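Local coordinates for fibronectin type III domain-containing protein (PDB 6P2K) that probably hydrolyses beta-glucan chains such as xyloglucan, its seven-bladed beta-propeller modules forming the catalytic region of a GH74 glycoside hydrolase, at residues 268-273 with 279-284. Residues are numbered along the deposited sequence; the frame is centred on the assembly and turned at random.
Sequences PEVDPR and HKVLLG
Glu269 and Leu282 face each other as an antiparallel hydrogen-bonded pair, their backbones joined in both directions. Leu282 N gives Glu269 O the shorter and straighter bond, 2.8 Å and 170° at the hydrogen; the return bond from Glu269 N to Leu282 O is 3.1 Å long and bent to 136°. Val270 and Val281, next along, form a non-hydrogen-bonded pair; beyond them Asp271 N is bonded to Lys280 O at 3.0 Å, and the same oxygen receives a CA-H contact from Val270. The two valines, beta-branched and suited to extended chain, share one face of the sheet. Val281 CG1, set anti to its own nitrogen (chi1 -173°), lies 3.7 Å from Glu269 O, and Pro268 CB packs against both this methyl and Leu283 CD1. Tyr224 of strand 222-228 covers the valines. Leu282 and Glu269 occupy the other face, toward strand 336-338: the leucine meets Ala336 and Tyr338, while the long glutamate reaches His337 ND1 and Tyr338 N.

Where the strand ends, CB of Asp271 touches CB of Lys280 at 4.0 Å, and their polar ends part, the lysine bonding Thr296. Asp271 OD1 takes two donors from opposite faces of its carboxylate: Arg273 N, from above the plane, closes an Asx turn, and Arg273 NH1 arrives on the syn side at 3.0 Å in a salt bridge. OD2 pairs with Arg347. An alanine here removes the carboxylate, so the Asx turn would probably lose the bond that closes it, and the guanidinium groups of Arg273 and Arg347 would lose their shared charged partner. Pro272, having no N-H to offer, fits the middle of that turn. The arrangement is that of a beta hairpin formed by the first two strands of a four-stranded antiparallel propeller blade, packed between the sheets of neighbouring strands 222-228 and 336-338.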
loop_
_atom_site.group_PDB
_atom_site.type_symbol
_atom_site.label_atom_id
_atom_site.label_comp_id
_atom_site.label_asym_id
_atom_site.label_seq_id
_atom_site.Cartn_x
_atom_site.Cartn_y
_atom_site.Cartn_z
ATOM N N PRO B 268 -3.213 -56.130 12.740
ATOM C CA PRO B 268 -2.380 -55.999 13.938
ATOM C C PRO B 268 -1.044 -56.693 13.724
ATOM O O PRO B 268 -0.922 -57.618 12.920
ATOM C CB PRO B 268 -3.207 -56.689 15.028
ATOM C CG PRO B 268 -4.045 -57.668 14.287
ATOM C CD PRO B 268 -4.380 -57.000 12.985
ATOM N N GLU B 269 -0.029 -56.228 14.448
ATOM C CA GLU B 269 1.313 -56.773 14.291
ATOM C C GLU B 269 2.053 -56.685 15.616
ATOM O O GLU B 269 2.043 -55.634 16.266
ATOM C CB GLU B 269 2.082 -56.024 13.197
ATOM C CG GLU B 269 3.521 -56.476 13.028
ATOM C CD GLU B 269 4.191 -55.848 11.820
ATOM O OE1 GLU B 269 3.595 -55.887 10.723
ATOM O OE2 GLU B 269 5.310 -55.314 11.970
ATOM N N VAL B 270 2.689 -57.788 16.010
ATOM C CA VAL B 270 3.481 -57.836 17.232
ATOM C C VAL B 270 4.935 -57.538 16.891
ATOM O O VAL B 270 5.486 -58.094 15.934
ATOM C CB VAL B 270 3.350 -59.202 17.923
ATOM C CG1 VAL B 270 4.107 -59.201 19.243
ATOM C CG2 VAL B 270 1.888 -59.546 18.144
ATOM N N ASP B 271 5.549 -56.656 17.671
ATOM C CA ASP B 271 6.971 -56.368 17.554
ATOM C C ASP B 271 7.766 -57.662 17.693
ATOM O O ASP B 271 7.640 -58.346 18.722
ATOM C CB ASP B 271 7.377 -55.355 18.630
ATOM C CG ASP B 271 8.819 -54.867 18.492
ATOM O OD1 ASP B 271 9.587 -55.414 17.672
ATOM O OD2 ASP B 271 9.188 -53.920 19.219
ATOM N N PRO B 272 8.575 -58.043 16.700
ATOM C CA PRO B 272 9.383 -59.265 16.840
ATOM C C PRO B 272 10.356 -59.207 18.000
ATOM O O PRO B 272 10.926 -60.245 18.359
ATOM C CB PRO B 272 10.119 -59.362 15.497
ATOM C CG PRO B 272 10.127 -57.965 14.969
ATOM C CD PRO B 272 8.826 -57.364 15.416
ATOM N N ARG B 273 10.564 -58.031 18.593
ATOM C CA ARG B 273 11.400 -57.902 19.775
ATOM C C ARG B 273 10.699 -58.374 21.043
ATOM O O ARG B 273 11.375 -58.662 22.038
ATOM C CB ARG B 273 11.842 -56.446 19.936
ATOM C CG ARG B 273 12.814 -55.989 18.860
ATOM C CD ARG B 273 12.721 -54.496 18.592
ATOM N NE ARG B 273 13.525 -54.107 17.434
ATOM C CZ ARG B 273 13.115 -54.190 16.170
ATOM N NH1 ARG B 273 11.901 -54.642 15.888
ATOM N NH2 ARG B 273 13.921 -53.817 15.185
ATOM N N HIS B 279 4.076 -57.659 25.277
ATOM C CA HIS B 279 3.972 -57.523 23.831
ATOM C C HIS B 279 3.657 -56.084 23.453
ATOM O O HIS B 279 2.777 -55.454 24.052
ATOM C CB HIS B 279 2.892 -58.449 23.269
ATOM C CG HIS B 279 2.974 -59.851 23.781
ATOM N ND1 HIS B 279 1.896 -60.708 23.773
ATOM C CD2 HIS B 279 4.007 -60.548 24.311
ATOM C CE1 HIS B 279 2.259 -61.871 24.282
ATOM N NE2 HIS B 279 3.534 -61.802 24.615
ATOM N N LYS B 280 4.371 -55.572 22.459
ATOM C CA LYS B 280 4.013 -54.331 21.793
ATOM C C LYS B 280 3.262 -54.682 20.516
ATOM O O LYS B 280 3.751 -55.473 19.702
ATOM C CB LYS B 280 5.254 -53.496 21.477
ATOM C CG LYS B 280 6.073 -53.103 22.699
ATOM C CD LYS B 280 5.502 -51.872 23.385
ATOM C CE LYS B 280 6.268 -51.553 24.662
ATOM N NZ LYS B 280 5.823 -50.268 25.276
ATOM N N VAL B 281 2.069 -54.113 20.354
ATOM C CA VAL B 281 1.201 -54.408 19.219
ATOM C C VAL B 281 0.953 -53.119 18.446
ATOM O O VAL B 281 0.595 -52.095 19.037
ATOM C CB VAL B 281 -0.128 -55.040 19.666
ATOM C CG1 VAL B 281 -0.934 -55.484 18.456
ATOM C CG2 VAL B 281 0.131 -56.212 20.602
ATOM N N LEU B 282 1.135 -53.180 17.131
ATOM C CA LEU B 282 0.974 -52.039 16.240
ATOM C C LEU B 282 -0.369 -52.143 15.528
ATOM O O LEU B 282 -0.714 -53.209 15.009
ATOM C CB LEU B 282 2.116 -52.000 15.227
ATOM C CG LEU B 282 2.368 -50.734 14.417
ATOM C CD1 LEU B 282 2.627 -49.563 15.345
ATOM C CD2 LEU B 282 3.555 -50.966 13.498
ATOM N N LEU B 283 -1.122 -51.042 15.496
ATOM C CA LEU B 283 -2.495 -51.105 14.997
ATOM C C LEU B 283 -2.859 -49.816 14.272
ATOM O O LEU B 283 -2.949 -48.751 14.892
ATOM C CB LEU B 283 -3.472 -51.378 16.135
ATOM C CG LEU B 283 -4.927 -51.580 15.713
ATOM C CD1 LEU B 283 -5.081 -52.846 14.874
ATOM C CD2 LEU B 283 -5.840 -51.623 16.933
ATOM N N GLY B 284 -3.088 -49.925 12.963
ATOM C CA GLY B 284 -3.675 -48.856 12.179
ATOM C C GLY B 284 -5.056 -49.243 11.687
ATOM O O GLY B 284 -5.719 -50.079 12.307
#